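Local coordinates for condensin complex subunit 3 (Schizosaccharomyces pombe, PDB 5OQR), which serves as a HEAT-repeat regulatory subunit of the condensin complex, which is required to convert interphase chromatin into mitotic-like condensed chromosomes, at residues 543-548 with 579-584; 593-598 with 632-637; 610-615 with 676-681. All coordinates share one frame; numbering follows the deposited sequence.

Contact 1 of 3, residues 543-548 with 579-584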
loop_
_atom_site.group_PDB
_atom_site.type_symbol
_atom_site.label_atom_id
_atom_site.label_comp_id
_atom_site.label_asym_id
_atom_site.label_seq_id
_atom_site.Cartn_x
_atom_site.Cartn_y
_atom_site.Cartn_z
ATOM N N ALA A 543 -0.985 25.915 -14.214
ATOM C CA ALA A 543 -0.356 25.825 -15.526
ATOM C C ALA A 543 -0.049 24.379 -15.891
ATOM O O ALA A 543 -0.338 23.937 -17.007
ATOM C CB ALA A 543 0.916 26.670 -15.550
ATOM N N ILE A 544 0.536 23.623 -14.957
ATOM C CA ILE A 544 0.910 22.238 -15.241
ATOM C C ILE A 544 -0.318 21.424 -15.629
ATOM O O ILE A 544 -0.300 20.673 -16.610
ATOM C CB ILE A 544 1.634 21.615 -14.031
ATOM C CG1 ILE A 544 2.912 22.389 -13.693
ATOM C CG2 ILE A 544 1.963 20.146 -14.292
ATOM C CD1 ILE A 544 3.993 22.333 -14.751
ATOM N N ARG A 545 -1.396 21.543 -14.854
ATOM C CA ARG A 545 -2.603 20.782 -15.160
ATOM C C ARG A 545 -3.196 21.206 -16.495
ATOM O O ARG A 545 -3.629 20.365 -17.290
ATOM C CB ARG A 545 -3.638 20.954 -14.048
ATOM C CG ARG A 545 -3.192 20.483 -12.677
ATOM C CD ARG A 545 -4.363 20.469 -11.703
ATOM N NE ARG A 545 -3.926 20.495 -10.311
ATOM C CZ ARG A 545 -3.763 21.599 -9.592
ATOM N NH1 ARG A 545 -3.999 22.791 -10.121
ATOM N NH2 ARG A 545 -3.361 21.512 -8.332
ATOM N N THR A 546 -3.230 22.512 -16.757
ATOM C CA THR A 546 -3.843 23.008 -17.984
ATOM C C THR A 546 -3.066 22.551 -19.209
ATOM O O THR A 546 -3.635 21.962 -20.135
ATOM C CB THR A 546 -3.926 24.533 -17.940
ATOM O OG1 THR A 546 -4.603 24.938 -16.748
ATOM C CG2 THR A 546 -4.670 25.066 -19.151
ATOM N N LEU A 547 -1.760 22.818 -19.234
ATOM C CA LEU A 547 -0.947 22.448 -20.387
ATOM C C LEU A 547 -0.924 20.937 -20.582
ATOM O O LEU A 547 -0.967 20.450 -21.717
ATOM C CB LEU A 547 0.465 23.004 -20.219
ATOM C CG LEU A 547 0.539 24.527 -20.367
ATOM C CD1 LEU A 547 1.732 25.096 -19.629
ATOM C CD2 LEU A 547 0.595 24.907 -21.828
ATOM N N THR A 548 -0.877 20.176 -19.489
ATOM C CA THR A 548 -0.894 18.723 -19.608
ATOM C C THR A 548 -2.212 18.238 -20.195
ATOM O O THR A 548 -2.229 17.343 -21.047
ATOM C CB THR A 548 -0.646 18.072 -18.245
ATOM O OG1 THR A 548 0.624 18.491 -17.737
ATOM C CG2 THR A 548 -0.644 16.555 -18.361
ATOM N N ASN A 579 8.713 22.145 -2.932
ATOM C CA ASN A 579 7.252 22.122 -2.987
ATOM C C ASN A 579 6.810 20.698 -3.309
ATOM O O ASN A 579 6.725 20.306 -4.472
ATOM C CB ASN A 579 6.734 23.110 -4.022
ATOM C CG ASN A 579 6.834 24.547 -3.557
ATOM O OD1 ASN A 579 5.937 25.055 -2.885
ATOM N ND2 ASN A 579 7.927 25.212 -3.911
ATOM N N ALA A 580 6.515 19.927 -2.261
ATOM C CA ALA A 580 6.084 18.548 -2.452
ATOM C C ALA A 580 4.878 18.463 -3.378
ATOM O O ALA A 580 4.791 17.559 -4.216
ATOM C CB ALA A 580 5.761 17.911 -1.099
ATOM N N GLU A 581 3.937 19.398 -3.243
ATOM C CA GLU A 581 2.727 19.351 -4.058
ATOM C C GLU A 581 3.040 19.660 -5.516
ATOM O O GLU A 581 2.591 18.951 -6.422
ATOM C CB GLU A 581 1.690 20.334 -3.515
ATOM C CG GLU A 581 0.275 20.056 -3.992
ATOM C CD GLU A 581 -0.651 21.246 -3.819
ATOM O OE1 GLU A 581 -0.215 22.263 -3.239
ATOM O OE2 GLU A 581 -1.813 21.167 -4.268
ATOM N N LEU A 582 3.805 20.723 -5.761
ATOM C CA LEU A 582 4.169 21.080 -7.128
ATOM C C LEU A 582 5.059 20.011 -7.751
ATOM O O LEU A 582 4.848 19.604 -8.898
ATOM C CB LEU A 582 4.869 22.438 -7.141
ATOM C CG LEU A 582 5.429 22.911 -8.483
ATOM C CD1 LEU A 582 4.328 23.030 -9.521
ATOM C CD2 LEU A 582 6.150 24.236 -8.316
ATOM N N GLN A 583 6.061 19.547 -7.005
ATOM C CA GLN A 583 6.941 18.500 -7.509
ATOM C C GLN A 583 6.148 17.253 -7.869
ATOM O O GLN A 583 6.321 16.682 -8.953
ATOM C CB GLN A 583 8.003 18.174 -6.464
ATOM C CG GLN A 583 9.189 17.403 -7.005
ATOM C CD GLN A 583 10.053 16.839 -5.900
ATOM O OE1 GLN A 583 9.546 16.368 -4.883
ATOM N NE2 GLN A 583 11.364 16.897 -6.087
ATOM N N THR A 584 5.276 16.809 -6.965
ATOM C CA THR A 584 4.443 15.647 -7.248
ATOM C C THR A 584 3.592 15.866 -8.488
ATOM O O THR A 584 3.259 14.906 -9.191
ATOM C CB THR A 584 3.547 15.339 -6.050
ATOM O OG1 THR A 584 4.353 15.185 -4.876
ATOM C CG2 THR A 584 2.749 14.061 -6.283
#
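Ile544 and Leu582 meet through aliphatic branches: CG1 of Ile544 lies 4.5 Å from CD1 of Leu582, a light apolar touch at the limit of van der Waals range. The second pair is electrostatic. The Arg545 guanidinium has Glu581 OE2 at its edge and near its plane, yet the gap from Arg545 NH2 to Glu581 OE2 is 4.4 Å, beyond a salt bridge, a long-range attraction at most. The Glu581 side chain is poorly ordered. Leu582 sends its CG anti to the backbone N (chi1 175°), which carries its branches over to the isoleucine. The segments run in much the same direction in the alpha-solenoid: 543-548, in HEAT repeat 8, lies on helix 537-554, and 579-584 covers the N-cap and first turn of helix 580-597. Ile544 also meets Ile569 of the intervening helix 563-574. Further out, each segment ties down its own helix turn: Thr548 OG1 bonds to Ile544 O at 2.6 Å, and Thr584 OG1 to Ala580 O. In both cases the threonine hydroxyl and backbone N reach the carbonyl oxygen from opposite faces of its plane. Thr584 OG1 is held by Asn620 ND2, and Arg545 packs on an aromatic side chain of a second protein chain.

Contact 2 of 3, residues 593-598 with 632-637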
loop_
_atom_site.group_PDB
_atom_site.type_symbol
_atom_site.label_atom_id
_atom_site.label_comp_id
_atom_site.label_asym_id
_atom_site.label_seq_id
_atom_site.Cartn_x
_atom_site.Cartn_y
_atom_site.Cartn_z
ATOM N N LEU A 593 1.745 11.954 -19.613
ATOM C CA LEU A 593 2.150 12.320 -20.966
ATOM C C LEU A 593 2.938 11.201 -21.639
ATOM O O LEU A 593 2.824 11.006 -22.854
ATOM C CB LEU A 593 2.982 13.603 -20.946
ATOM C CG LEU A 593 2.267 14.915 -20.631
ATOM C CD1 LEU A 593 3.262 16.057 -20.617
ATOM C CD2 LEU A 593 1.164 15.195 -21.635
ATOM N N LEU A 594 3.737 10.458 -20.873
ATOM C CA LEU A 594 4.501 9.354 -21.448
ATOM C C LEU A 594 3.593 8.185 -21.808
ATOM O O LEU A 594 3.631 7.681 -22.937
ATOM C CB LEU A 594 5.593 8.911 -20.471
ATOM C CG LEU A 594 7.016 9.426 -20.715
ATOM C CD1 LEU A 594 7.045 10.911 -21.025
ATOM C CD2 LEU A 594 7.879 9.138 -19.502
ATOM N N VAL A 595 2.767 7.740 -20.864
ATOM C CA VAL A 595 1.917 6.578 -21.106
ATOM C C VAL A 595 0.866 6.885 -22.165
ATOM O O VAL A 595 0.600 6.064 -23.049
ATOM C CB VAL A 595 1.267 6.116 -19.790
ATOM C CG1 VAL A 595 0.319 4.954 -20.039
ATOM C CG2 VAL A 595 2.333 5.725 -18.785
ATOM N N ILE A 596 0.244 8.060 -22.086
ATOM C CA ILE A 596 -0.870 8.376 -22.973
ATOM C C ILE A 596 -0.366 8.793 -24.348
ATOM O O ILE A 596 -0.879 8.340 -25.376
ATOM C CB ILE A 596 -1.756 9.474 -22.350
ATOM C CG1 ILE A 596 -2.285 9.037 -20.981
ATOM C CG2 ILE A 596 -2.925 9.803 -23.268
ATOM C CD1 ILE A 596 -2.906 10.162 -20.192
ATOM N N LEU A 597 0.642 9.663 -24.385
ATOM C CA LEU A 597 1.058 10.318 -25.617
ATOM C C LEU A 597 2.412 9.868 -26.146
ATOM O O LEU A 597 2.705 10.121 -27.317
ATOM C CB LEU A 597 1.104 11.839 -25.407
ATOM C CG LEU A 597 -0.067 12.680 -25.921
ATOM C CD1 LEU A 597 -1.412 12.087 -25.547
ATOM C CD2 LEU A 597 0.048 14.097 -25.388
ATOM N N HIS A 598 3.235 9.211 -25.333
ATOM C CA HIS A 598 4.647 9.014 -25.652
ATOM C C HIS A 598 5.287 10.359 -25.987
ATOM O O HIS A 598 5.776 10.600 -27.091
ATOM C CB HIS A 598 4.834 8.011 -26.794
ATOM C CG HIS A 598 4.655 6.585 -26.381
ATOM N ND1 HIS A 598 5.367 6.014 -25.349
ATOM C CD2 HIS A 598 3.852 5.610 -26.867
ATOM C CE1 HIS A 598 5.004 4.752 -25.211
ATOM N NE2 HIS A 598 4.087 4.480 -26.121
ATOM N N PRO A 632 6.390 0.597 -13.282
ATOM C CA PRO A 632 5.954 -0.750 -13.686
ATOM C C PRO A 632 4.950 -0.737 -14.826
ATOM O O PRO A 632 5.027 -1.581 -15.725
ATOM C CB PRO A 632 5.346 -1.322 -12.397
ATOM C CG PRO A 632 5.923 -0.511 -11.303
ATOM C CD PRO A 632 6.120 0.855 -11.859
ATOM N N VAL A 633 4.003 0.202 -14.809
ATOM C CA VAL A 633 2.992 0.271 -15.862
ATOM C C VAL A 633 3.645 0.600 -17.196
ATOM O O VAL A 633 3.331 -0.002 -18.230
ATOM C CB VAL A 633 1.911 1.304 -15.490
ATOM C CG1 VAL A 633 1.073 1.703 -16.705
ATOM C CG2 VAL A 633 1.017 0.749 -14.407
ATOM N N TYR A 634 4.554 1.573 -17.194
ATOM C CA TYR A 634 5.213 1.984 -18.427
ATOM C C TYR A 634 6.186 0.915 -18.908
ATOM O O TYR A 634 6.162 0.520 -20.079
ATOM C CB TYR A 634 5.929 3.314 -18.196
ATOM C CG TYR A 634 6.660 3.870 -19.394
ATOM C CD1 TYR A 634 8.023 3.666 -19.552
ATOM C CD2 TYR A 634 5.995 4.614 -20.356
ATOM C CE1 TYR A 634 8.701 4.179 -20.637
ATOM C CE2 TYR A 634 6.665 5.132 -21.446
ATOM C CZ TYR A 634 8.018 4.911 -21.580
ATOM O OH TYR A 634 8.689 5.424 -22.662
ATOM N N ALA A 635 7.036 0.418 -18.009
ATOM C CA ALA A 635 8.071 -0.532 -18.403
ATOM C C ALA A 635 7.468 -1.846 -18.878
ATOM O O ALA A 635 7.847 -2.370 -19.930
ATOM C CB ALA A 635 9.028 -0.774 -17.236
ATOM N N PHE A 636 6.531 -2.398 -18.112
ATOM C CA PHE A 636 6.000 -3.724 -18.398
ATOM C C PHE A 636 4.866 -3.712 -19.413
ATOM O O PHE A 636 4.326 -4.779 -19.723
ATOM C CB PHE A 636 5.529 -4.377 -17.099
ATOM C CG PHE A 636 6.608 -4.506 -16.065
ATOM C CD1 PHE A 636 7.904 -4.829 -16.433
ATOM C CD2 PHE A 636 6.332 -4.297 -14.727
ATOM C CE1 PHE A 636 8.900 -4.946 -15.488
ATOM C CE2 PHE A 636 7.326 -4.413 -13.774
ATOM C CZ PHE A 636 8.612 -4.737 -14.156
ATOM N N GLY A 637 4.504 -2.553 -19.946
ATOM C CA GLY A 637 3.418 -2.474 -20.901
ATOM C C GLY A 637 3.831 -2.827 -22.315
ATOM O O GLY A 637 3.052 -3.425 -23.062
#
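Val595 and Tyr634 bring the two backbones closest, with their CA atoms 6.3 Å apart. Both segments are C-terminal ends of helices in the HEAT-type alpha-solenoid, 580-597 and 621-635, which run in similar directions with helix 601-613 between them in sequence. The first helix ends in a wider pi-type turn at 593-597, after which His598 takes a positive phi of 52° and leaves the helix. The second is kinked at Pro632, whose nitrogen has no hydrogen to give to the turn before.

Tyr634 does most of the touching. Its CG stands anti to the backbone N, beside the carbonyl carbon, and this sends the ring across to the other helix end, where three side chains gather round its CD2-CE2 edge, Leu594 CB and His598 CE1 coming obliquely from opposite faces. Val595 CG2 meets CD2 of Tyr634 at 4.1 Å, at the edge of the ring and near its plane, the two side chains passing each other in opposing senses. Leu594 CB lies 4.0 Å from Tyr634 CE2. The same CE2 atom meets CE1 of His598 at 4.1 Å and lies near the plane of the imidazole, at its edge, so the two rings are not stacked face on face.

Around this cluster, Leu605 packs on both Leu594 and Tyr634, Arg644 of helix 639-661 touches His598 and Tyr634, and an apolar side chain of a second protein chain packs on Val595. The polar ends of the two rings share a partner from the start of helix 601-613, which probably fixes how they are turned: Asp601 OD2 is hydrogen-bonded to both Tyr634 OH and His598 ND1.

Contact 3 of 3, residues 610-615 with 676-681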
loop_
_atom_site.group_PDB
_atom_site.type_symbol
_atom_site.label_atom_id
_atom_site.label_comp_id
_atom_site.label_asym_id
_atom_site.label_seq_id
_atom_site.Cartn_x
_atom_site.Cartn_y
_atom_site.Cartn_z
ATOM N N ILE A 610 16.051 9.678 -12.113
ATOM C CA ILE A 610 16.969 10.316 -11.174
ATOM C C ILE A 610 16.199 10.886 -9.991
ATOM O O ILE A 610 16.488 10.577 -8.829
ATOM C CB ILE A 610 17.802 11.400 -11.882
ATOM C CG1 ILE A 610 18.752 10.751 -12.889
ATOM C CG2 ILE A 610 18.585 12.234 -10.864
ATOM C CD1 ILE A 610 19.605 11.725 -13.673
ATOM N N GLN A 611 15.206 11.733 -10.270
ATOM C CA GLN A 611 14.421 12.335 -9.199
ATOM C C GLN A 611 13.748 11.269 -8.346
ATOM O O GLN A 611 13.712 11.376 -7.116
ATOM C CB GLN A 611 13.378 13.280 -9.790
ATOM C CG GLN A 611 12.925 14.367 -8.842
ATOM C CD GLN A 611 13.940 15.477 -8.717
ATOM O OE1 GLN A 611 14.410 16.018 -9.717
ATOM N NE2 GLN A 611 14.295 15.820 -7.486
ATOM N N TYR A 612 13.208 10.231 -8.985
ATOM C CA TYR A 612 12.516 9.176 -8.252
ATOM C C TYR A 612 13.423 8.530 -7.211
ATOM O O TYR A 612 12.969 8.174 -6.118
ATOM C CB TYR A 612 11.990 8.132 -9.235
ATOM C CG TYR A 612 11.390 6.908 -8.587
ATOM C CD1 TYR A 612 10.216 6.992 -7.854
ATOM C CD2 TYR A 612 11.988 5.665 -8.723
ATOM C CE1 TYR A 612 9.660 5.874 -7.264
ATOM C CE2 TYR A 612 11.440 4.541 -8.139
ATOM C CZ TYR A 612 10.275 4.651 -7.412
ATOM O OH TYR A 612 9.726 3.535 -6.829
ATOM N N PHE A 613 14.704 8.368 -7.529
ATOM C CA PHE A 613 15.659 7.757 -6.616
ATOM C C PHE A 613 16.518 8.778 -5.884
ATOM O O PHE A 613 17.357 8.387 -5.068
ATOM C CB PHE A 613 16.572 6.786 -7.375
ATOM C CG PHE A 613 15.891 5.520 -7.813
ATOM C CD1 PHE A 613 15.386 4.631 -6.883
ATOM C CD2 PHE A 613 15.773 5.211 -9.157
ATOM C CE1 PHE A 613 14.764 3.465 -7.284
ATOM C CE2 PHE A 613 15.156 4.047 -9.563
ATOM C CZ PHE A 613 14.651 3.172 -8.623
ATOM N N GLU A 614 16.333 10.066 -6.147
ATOM C CA GLU A 614 17.218 11.068 -5.575
ATOM C C GLU A 614 16.965 11.208 -4.073
ATOM O O GLU A 614 15.814 11.157 -3.631
ATOM C CB GLU A 614 17.016 12.416 -6.264
ATOM C CG GLU A 614 17.969 13.493 -5.780
ATOM C CD GLU A 614 18.061 14.661 -6.732
ATOM O OE1 GLU A 614 19.055 15.413 -6.645
ATOM O OE2 GLU A 614 17.150 14.822 -7.573
ATOM N N PRO A 615 18.015 11.383 -3.264
ATOM C CA PRO A 615 17.792 11.526 -1.816
ATOM C C PRO A 615 17.028 12.781 -1.431
ATOM O O PRO A 615 16.249 12.739 -0.472
ATOM C CB PRO A 615 19.215 11.534 -1.240
ATOM C CG PRO A 615 20.097 11.882 -2.388
ATOM C CD PRO A 615 19.450 11.270 -3.578
ATOM N N ALA A 676 19.916 -0.208 -8.880
ATOM C CA ALA A 676 20.297 -0.872 -10.121
ATOM C C ALA A 676 19.446 -2.108 -10.372
ATOM O O ALA A 676 19.015 -2.356 -11.504
ATOM C CB ALA A 676 21.777 -1.245 -10.081
ATOM N N GLN A 677 19.193 -2.901 -9.332
ATOM C CA GLN A 677 18.363 -4.086 -9.504
ATOM C C GLN A 677 16.938 -3.713 -9.890
ATOM O O GLN A 677 16.291 -4.440 -10.650
ATOM C CB GLN A 677 18.375 -4.922 -8.225
ATOM C CG GLN A 677 17.660 -6.255 -8.350
ATOM C CD GLN A 677 18.190 -7.093 -9.497
ATOM O OE1 GLN A 677 19.337 -7.537 -9.480
ATOM N NE2 GLN A 677 17.356 -7.304 -10.508
ATOM N N GLN A 678 16.432 -2.588 -9.380
ATOM C CA GLN A 678 15.123 -2.105 -9.805
ATOM C C GLN A 678 15.117 -1.799 -11.296
ATOM O O GLN A 678 14.274 -2.308 -12.043
ATOM C CB GLN A 678 14.738 -0.862 -9.003
ATOM C CG GLN A 678 13.910 -1.147 -7.764
ATOM C CD GLN A 678 12.424 -1.202 -8.060
ATOM O OE1 GLN A 678 11.953 -2.089 -8.772
ATOM N NE2 GLN A 678 11.678 -0.245 -7.518
ATOM N N MET A 679 16.057 -0.967 -11.748
ATOM C CA MET A 679 16.146 -0.657 -13.170
ATOM C C MET A 679 16.319 -1.916 -14.007
ATOM O O MET A 679 15.830 -1.978 -15.140
ATOM C CB MET A 679 17.308 0.298 -13.429
ATOM C CG MET A 679 17.296 1.582 -12.623
ATOM S SD MET A 679 18.388 2.796 -13.388
ATOM C CE MET A 679 18.688 3.922 -12.039
ATOM N N LEU A 680 17.019 -2.923 -13.480
ATOM C CA LEU A 680 17.207 -4.161 -14.227
ATOM C C LEU A 680 15.908 -4.945 -14.338
ATOM O O LEU A 680 15.631 -5.552 -15.379
ATOM C CB LEU A 680 18.291 -5.013 -13.565
ATOM C CG LEU A 680 19.734 -4.573 -13.807
ATOM C CD1 LEU A 680 20.677 -5.344 -12.906
ATOM C CD2 LEU A 680 20.119 -4.767 -15.265
ATOM N N ASP A 681 15.102 -4.953 -13.278
ATOM C CA ASP A 681 13.801 -5.608 -13.351
ATOM C C ASP A 681 12.901 -4.919 -14.368
ATOM O O ASP A 681 12.194 -5.584 -15.134
ATOM C CB ASP A 681 13.146 -5.621 -11.973
ATOM C CG ASP A 681 13.927 -6.441 -10.969
ATOM O OD1 ASP A 681 13.362 -6.790 -9.912
ATOM O OD2 ASP A 681 15.106 -6.742 -11.243
#
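Leu680 O, on the helix that sets Gln678 and Met679 against Phe613, is gripped by His707 NE2 and by Thr683 OG1. Thr683 OG1 lies within hydrogen-bonding distance of Met679 O as well and must share its one hydrogen between the two carbonyls, which probably helps hold the end of helix 669-682. The contact itself is carried by the Phe613 ring, which joins the end of helix 601-613 to this later helix within the C-terminal part of the solenoid. CZ of Phe613 lies 4.1 Å from CB of Gln678, and its CD2 lies 4.3 Å from the methyl CE of Met679. Both approach the ring obliquely.

Gln678 bends at chi2 (-87°), which swings its amide aside, and the amide plane stands 80° from the Phe613 ring. NE2 of Gln678 stays 4.3 Å from Tyr612 OH, too long for a bond. Behind the contact, CD2 of Tyr612 sits over the centre of one face of Phe613. Tyr612 itself meets Arg624 in a cation-pi contact, while Phe649 and Leu653 of helix 639-661 pack on Met679.

With methyl, methylene and ring carbons doing the meeting, cohesion here probably rests mainly on buried apolar surface and dispersion, and the directional bonds act within and behind each helix.

Following the chain from the N terminus, contact 1 closes first: from 543-548 it spans 30 residues, including helix 563-574, to reach the start of helix 580-597. The far end of that same helix opens contact 2, so the two stand in series, and Thr548 packs on Leu593 between them. Contact 2 closes over helix 601-613. Contact 3 opens inside that loop, at the end of helix 601-613, and closes 60 residues later on helix 669-682, so contacts 2 and 3 cross. Phe636 packs against Asp681 where they meet. Each joins helices that are not neighbours in sequence: 537-554 to 580-597, 580-597 to 621-635, and 601-613 to 669-682.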